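Local atomic coordinates of putative Vgr protein (Escherichia coli, PDB entry 3WIT), a protein that probably forms, through this trimeric C-terminal beta-helical domain, part of the puncturing spike of the bacterial type VI secretion system. Residues S37-T42 / I46-G51; S53-L58 / T64-S69. All blocks are in the same frame, centred on the assembly; numbering follows the deposited sequence.

Interaction 1. Residues S37-T42 / I46-G51; sequences SKIALT and IQLQVG
I39 and L48 lie side by side in a beta hairpin of the VgrG C-terminal domain, a triple-stranded beta-helix built by three chains, where strands 37-42 and 46-50 run antiparallel. The backbone is closed by two hydrogen-bonded pairs, K38 with Q49 and A40 with Q47, each joined by two bonds; that from K38 N to Q49 O is 2.8 Å long. The same carbonyls also receive CA-H...O contacts, for example 3.3 Å from L48 CA to K38 O.

The face carrying I39, L41, I46, L48 and V50 packs by apolar contacts, with S37 the polar residue among them. I39 CG1 stands beside its backbone N (chi1 -67°) and comes 3.8 Å from L48 CD2, while L41 CG meets I46 CG1 at 4.1 Å. This face is buried against the other two subunits: I39 and L48 also touch their counterparts in the third subunit, and S37 OG bonds to the O of T42 of the second.

The partly exposed face is more polar. Q49 CG reaches 4.1 Å from K38 CB, and within the same strand Q47 NE2 donates to Q49 OE1 (2.9 Å), coming from above the carbonyl plane rather than along a lone pair.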
loop_
_atom_site.group_PDB
_atom_site.type_symbol
_atom_site.label_atom_id
_atom_site.label_comp_id
_atom_site.label_asym_id
_atom_site.label_seq_id
_atom_site.Cartn_x
_atom_site.Cartn_y
_atom_site.Cartn_z
ATOM N N SER A 37 -11.729 6.094 2.172
ATOM C CA SER A 37 -10.430 5.564 1.775
ATOM C C SER A 37 -9.346 6.234 2.608
ATOM O O SER A 37 -9.253 7.468 2.631
ATOM C CB SER A 37 -10.188 5.828 0.289
ATOM O OG SER A 37 -11.390 5.652 -0.459
ATOM N N LYS A 38 -8.535 5.433 3.293
ATOM C CA LYS A 38 -7.561 5.977 4.248
ATOM C C LYS A 38 -6.271 5.214 4.205
ATOM O O LYS A 38 -6.274 3.990 4.039
ATOM C CB LYS A 38 -8.103 5.877 5.679
ATOM C CG LYS A 38 -9.384 6.602 5.943
ATOM C CD LYS A 38 -9.678 6.554 7.443
ATOM C CE LYS A 38 -10.822 7.473 7.824
ATOM N NZ LYS A 38 -12.096 7.104 7.148
ATOM N N ILE A 39 -5.164 5.940 4.358
ATOM C CA ILE A 39 -3.867 5.357 4.659
ATOM C C ILE A 39 -3.368 6.030 5.945
ATOM O O ILE A 39 -3.359 7.273 6.043
ATOM C CB ILE A 39 -2.838 5.584 3.545
ATOM C CG1 ILE A 39 -3.227 4.829 2.281
ATOM C CG2 ILE A 39 -1.454 5.084 3.995
ATOM C CD1 ILE A 39 -2.356 5.186 1.049
ATOM N N ALA A 40 -3.009 5.231 6.951
ATOM C CA ALA A 40 -2.495 5.777 8.219
ATOM C C ALA A 40 -1.173 5.128 8.576
ATOM O O ALA A 40 -1.006 3.914 8.413
ATOM C CB ALA A 40 -3.489 5.545 9.348
ATOM N N LEU A 41 -0.231 5.934 9.054
ATOM C CA LEU A 41 1.031 5.408 9.552
ATOM C C LEU A 41 1.172 5.805 11.006
ATOM O O LEU A 41 0.950 6.978 11.370
ATOM C CB LEU A 41 2.215 5.969 8.746
ATOM C CG LEU A 41 2.297 5.731 7.236
ATOM C CD1 LEU A 41 1.570 6.801 6.452
ATOM C CD2 LEU A 41 3.785 5.715 6.844
ATOM N N THR A 42 1.543 4.841 11.852
ATOM C CA THR A 42 1.758 5.109 13.264
ATOM C C THR A 42 3.005 4.317 13.700
ATOM O O THR A 42 3.557 3.557 12.915
ATOM C CB THR A 42 0.550 4.632 14.091
ATOM O OG1 THR A 42 0.307 3.236 13.828
ATOM C CG2 THR A 42 -0.700 5.454 13.761
ATOM N N ILE A 46 1.218 0.327 9.444
ATOM C CA ILE A 46 0.572 1.035 8.353
ATOM C C ILE A 46 -0.753 0.355 8.077
ATOM O O ILE A 46 -0.841 -0.877 8.059
ATOM C CB ILE A 46 1.441 0.993 7.080
ATOM C CG1 ILE A 46 2.811 1.621 7.363
ATOM C CG2 ILE A 46 0.694 1.645 5.892
ATOM C CD1 ILE A 46 3.825 1.580 6.156
ATOM N N GLN A 47 -1.803 1.143 7.914
ATOM C CA GLN A 47 -3.081 0.554 7.489
ATOM C C GLN A 47 -3.624 1.290 6.273
ATOM O O GLN A 47 -3.653 2.518 6.255
ATOM C CB GLN A 47 -4.086 0.605 8.627
ATOM C CG GLN A 47 -5.410 -0.047 8.283
ATOM C CD GLN A 47 -6.111 -0.528 9.507
ATOM O OE1 GLN A 47 -5.529 -1.225 10.330
ATOM N NE2 GLN A 47 -7.361 -0.132 9.663
ATOM N N LEU A 48 -4.036 0.526 5.260
ATOM C CA LEU A 48 -4.706 1.050 4.093
ATOM C C LEU A 48 -6.081 0.421 4.079
ATOM O O LEU A 48 -6.202 -0.802 4.221
ATOM C CB LEU A 48 -3.934 0.666 2.824
ATOM C CG LEU A 48 -2.431 1.003 2.730
ATOM C CD1 LEU A 48 -1.532 -0.133 3.208
ATOM C CD2 LEU A 48 -2.050 1.346 1.284
ATOM N N GLN A 49 -7.126 1.233 3.922
ATOM C CA GLN A 49 -8.472 0.682 3.924
ATOM C C GLN A 49 -9.421 1.491 3.109
ATOM O O GLN A 49 -9.236 2.702 2.907
ATOM C CB GLN A 49 -9.035 0.587 5.335
ATOM C CG GLN A 49 -9.075 1.891 6.050
ATOM C CD GLN A 49 -9.444 1.700 7.504
ATOM O OE1 GLN A 49 -8.708 2.117 8.400
ATOM N NE2 GLN A 49 -10.576 1.039 7.748
ATOM N N VAL A 50 -10.466 0.814 2.658
ATOM C CA VAL A 50 -11.527 1.447 1.899
ATOM C C VAL A 50 -12.820 0.861 2.416
ATOM O O VAL A 50 -13.060 -0.354 2.317
ATOM C CB VAL A 50 -11.419 1.179 0.404
ATOM C CG1 VAL A 50 -12.563 1.855 -0.312
ATOM C CG2 VAL A 50 -10.053 1.690 -0.139
ATOM N N GLY A 51 -13.656 1.718 2.974
ATOM C CA GLY A 51 -14.916 1.262 3.566
ATOM C C GLY A 51 -14.590 0.398 4.769
ATOM O O GLY A 51 -13.482 0.467 5.317
#

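Interaction 2. Residues S53-L58 / T64-S69; sequences STVIRL and TIVGGS
T64 and R57 form one of two hydrogen-bonded pairs in this antiparallel hairpin of the triple-stranded beta-helix, the other being V55 with V66. Strands 54-58 and 64-66 run with their axes 4.8 Å apart at closest approach and their directions 176° from each other. R57 N lies in the plane of the T64 carbonyl at 2.9 Å from its O, whereas V55 N is tilted 24° from the plane of the V66 carbonyl that it binds. I56 and I65 make the non-hydrogen-bonded pair between.

Their side chains lie side by side on the buried face, I56 CG1 being 4.1 Å from I65 CG1; both residues also pack on I63 of the second subunit. On the outer face, V66 CG2 sits between the backbone N and the carbonyl carbon, which brings it 3.8 Å from V55 CB. T64 OG1 takes the equivalent position (chi1 65°) and comes 3.6 Å from R57 CB.

Two waters extend the contact. One donates to V55 O and is hydrogen-bonded to T64 OG1, so that the carbonyl already bound by V66 N gains a second donor. At the start of strand 54-58, T54 OG1, which also bonds to the O of S59 of the second subunit, accepts a hydrogen bond from the other water at 2.6 Å; that water is bonded to S53 OG and accepts from G68 N, 2.9 Å away.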
loop_
_atom_site.group_PDB
_atom_site.type_symbol
_atom_site.label_atom_id
_atom_site.label_comp_id
_atom_site.label_asym_id
_atom_site.label_seq_id
_atom_site.Cartn_x
_atom_site.Cartn_y
_atom_site.Cartn_z
ATOM N N SER A 53 -14.534 -3.077 5.121
ATOM C CA SER A 53 -14.070 -4.445 5.040
ATOM C C SER A 53 -12.942 -4.697 4.065
ATOM O O SER A 53 -12.514 -5.825 3.905
ATOM C CB SER A 53 -15.242 -5.397 4.782
ATOM O OG SER A 53 -15.825 -5.142 3.524
ATOM N N THR A 54 -12.446 -3.670 3.402
ATOM C CA THR A 54 -11.252 -3.869 2.582
ATOM C C THR A 54 -10.092 -3.279 3.354
ATOM O O THR A 54 -10.075 -2.057 3.602
ATOM C CB THR A 54 -11.393 -3.121 1.259
ATOM O OG1 THR A 54 -12.521 -3.643 0.532
ATOM C CG2 THR A 54 -10.101 -3.233 0.423
ATOM N N VAL A 55 -9.132 -4.110 3.761
ATOM C CA VAL A 55 -8.021 -3.608 4.596
ATOM C C VAL A 55 -6.705 -4.310 4.337
ATOM O O VAL A 55 -6.660 -5.536 4.283
ATOM C CB VAL A 55 -8.282 -3.837 6.107
ATOM C CG1 VAL A 55 -7.146 -3.237 6.922
ATOM C CG2 VAL A 55 -9.609 -3.268 6.565
ATOM N N ILE A 56 -5.631 -3.547 4.172
ATOM C CA ILE A 56 -4.289 -4.105 4.257
ATOM C C ILE A 56 -3.616 -3.489 5.471
ATOM O O ILE A 56 -3.510 -2.265 5.576
ATOM C CB ILE A 56 -3.466 -3.804 3.010
ATOM C CG1 ILE A 56 -4.121 -4.469 1.802
ATOM C CG2 ILE A 56 -2.008 -4.288 3.190
ATOM C CD1 ILE A 56 -3.491 -4.105 0.492
ATOM N N ARG A 57 -3.196 -4.332 6.404
ATOM C CA ARG A 57 -2.489 -3.859 7.579
ATOM C C ARG A 57 -1.078 -4.447 7.624
ATOM O O ARG A 57 -0.883 -5.656 7.449
ATOM C CB ARG A 57 -3.251 -4.261 8.835
ATOM C CG ARG A 57 -2.407 -4.082 10.066
ATOM C CD ARG A 57 -2.744 -2.810 10.804
ATOM N NE ARG A 57 -3.213 -3.128 12.150
ATOM C CZ ARG A 57 -4.349 -3.772 12.412
ATOM N NH1 ARG A 57 -5.145 -4.165 11.416
ATOM N NH2 ARG A 57 -4.692 -4.027 13.676
ATOM N N LEU A 58 -0.100 -3.588 7.866
ATOM C CA LEU A 58 1.282 -4.006 8.038
ATOM C C LEU A 58 1.714 -3.673 9.454
ATOM O O LEU A 58 1.497 -2.537 9.926
ATOM C CB LEU A 58 2.169 -3.229 7.053
ATOM C CG LEU A 58 2.065 -3.508 5.546
ATOM C CD1 LEU A 58 0.888 -2.810 4.910
ATOM C CD2 LEU A 58 3.371 -3.039 4.885
ATOM N N THR A 64 -1.711 -8.395 7.078
ATOM C CA THR A 64 -3.023 -8.998 6.834
ATOM C C THR A 64 -3.649 -8.267 5.662
ATOM O O THR A 64 -3.518 -7.041 5.535
ATOM C CB THR A 64 -3.958 -9.031 8.111
ATOM O OG1 THR A 64 -4.291 -7.705 8.510
ATOM C CG2 THR A 64 -3.297 -9.729 9.282
ATOM N N ILE A 65 -4.239 -9.030 4.746
ATOM C CA ILE A 65 -4.908 -8.482 3.561
ATOM C C ILE A 65 -6.296 -9.106 3.587
ATOM O O ILE A 65 -6.390 -10.322 3.670
ATOM C CB ILE A 65 -4.194 -8.920 2.262
ATOM C CG1 ILE A 65 -2.771 -8.364 2.235
ATOM C CG2 ILE A 65 -4.981 -8.470 1.001
ATOM C CD1 ILE A 65 -1.907 -8.890 1.119
ATOM N N VAL A 66 -7.363 -8.292 3.583
ATOM C CA VAL A 66 -8.753 -8.803 3.530
ATOM C C VAL A 66 -9.562 -7.936 2.537
ATOM O O VAL A 66 -9.368 -6.715 2.453
ATOM C CB VAL A 66 -9.478 -8.805 4.889
ATOM C CG1 VAL A 66 -8.796 -9.720 5.881
ATOM C CG2 VAL A 66 -9.528 -7.417 5.465
ATOM N N GLY A 67 -10.447 -8.580 1.782
ATOM C CA GLY A 67 -11.316 -7.899 0.836
ATOM C C GLY A 67 -12.460 -8.810 0.451
ATOM O O GLY A 67 -12.293 -10.036 0.442
ATOM N N GLY A 68 -13.624 -8.249 0.129
ATOM C CA GLY A 68 -14.761 -9.092 -0.222
ATOM C C GLY A 68 -14.348 -10.048 -1.338
ATOM O O GLY A 68 -14.634 -11.247 -1.309
ATOM N N SER A 69 -13.665 -9.510 -2.335
ATOM C CA SER A 69 -13.039 -10.343 -3.350
ATOM C C SER A 69 -11.605 -9.938 -3.396
ATOM O O SER A 69 -11.307 -8.745 -3.472
ATOM C CB SER A 69 -13.679 -10.078 -4.708
ATOM O OG SER A 69 -15.022 -10.486 -4.665
HETATM O O HOH W 1 -14.272 -5.568 0.920
HETATM O O HOH W 2 -6.517 -6.844 6.871
#

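How the interactions relate
Interactions 1 and 2 are successive hairpins of one antiparallel sheet, with centres about 10 Å apart, and strands 45-50 and 54-59 are the neighbours that join them. The seam is made of backbone bonds, probably including I56 N to L48 O and L58 N to I46 O, both 2.8 Å. Thus L48 and I46 sit in non-hydrogen-bonded pairs within interaction 1 yet turn their backbone polar groups toward interaction 2. On the outer face, Q47 OE1 lies 3.2 Å from R57 NH1. The inward faces of both hairpins, with I39 and L48 in one and I56 and I65 in the other, continue one apolar core shared by the three subunits.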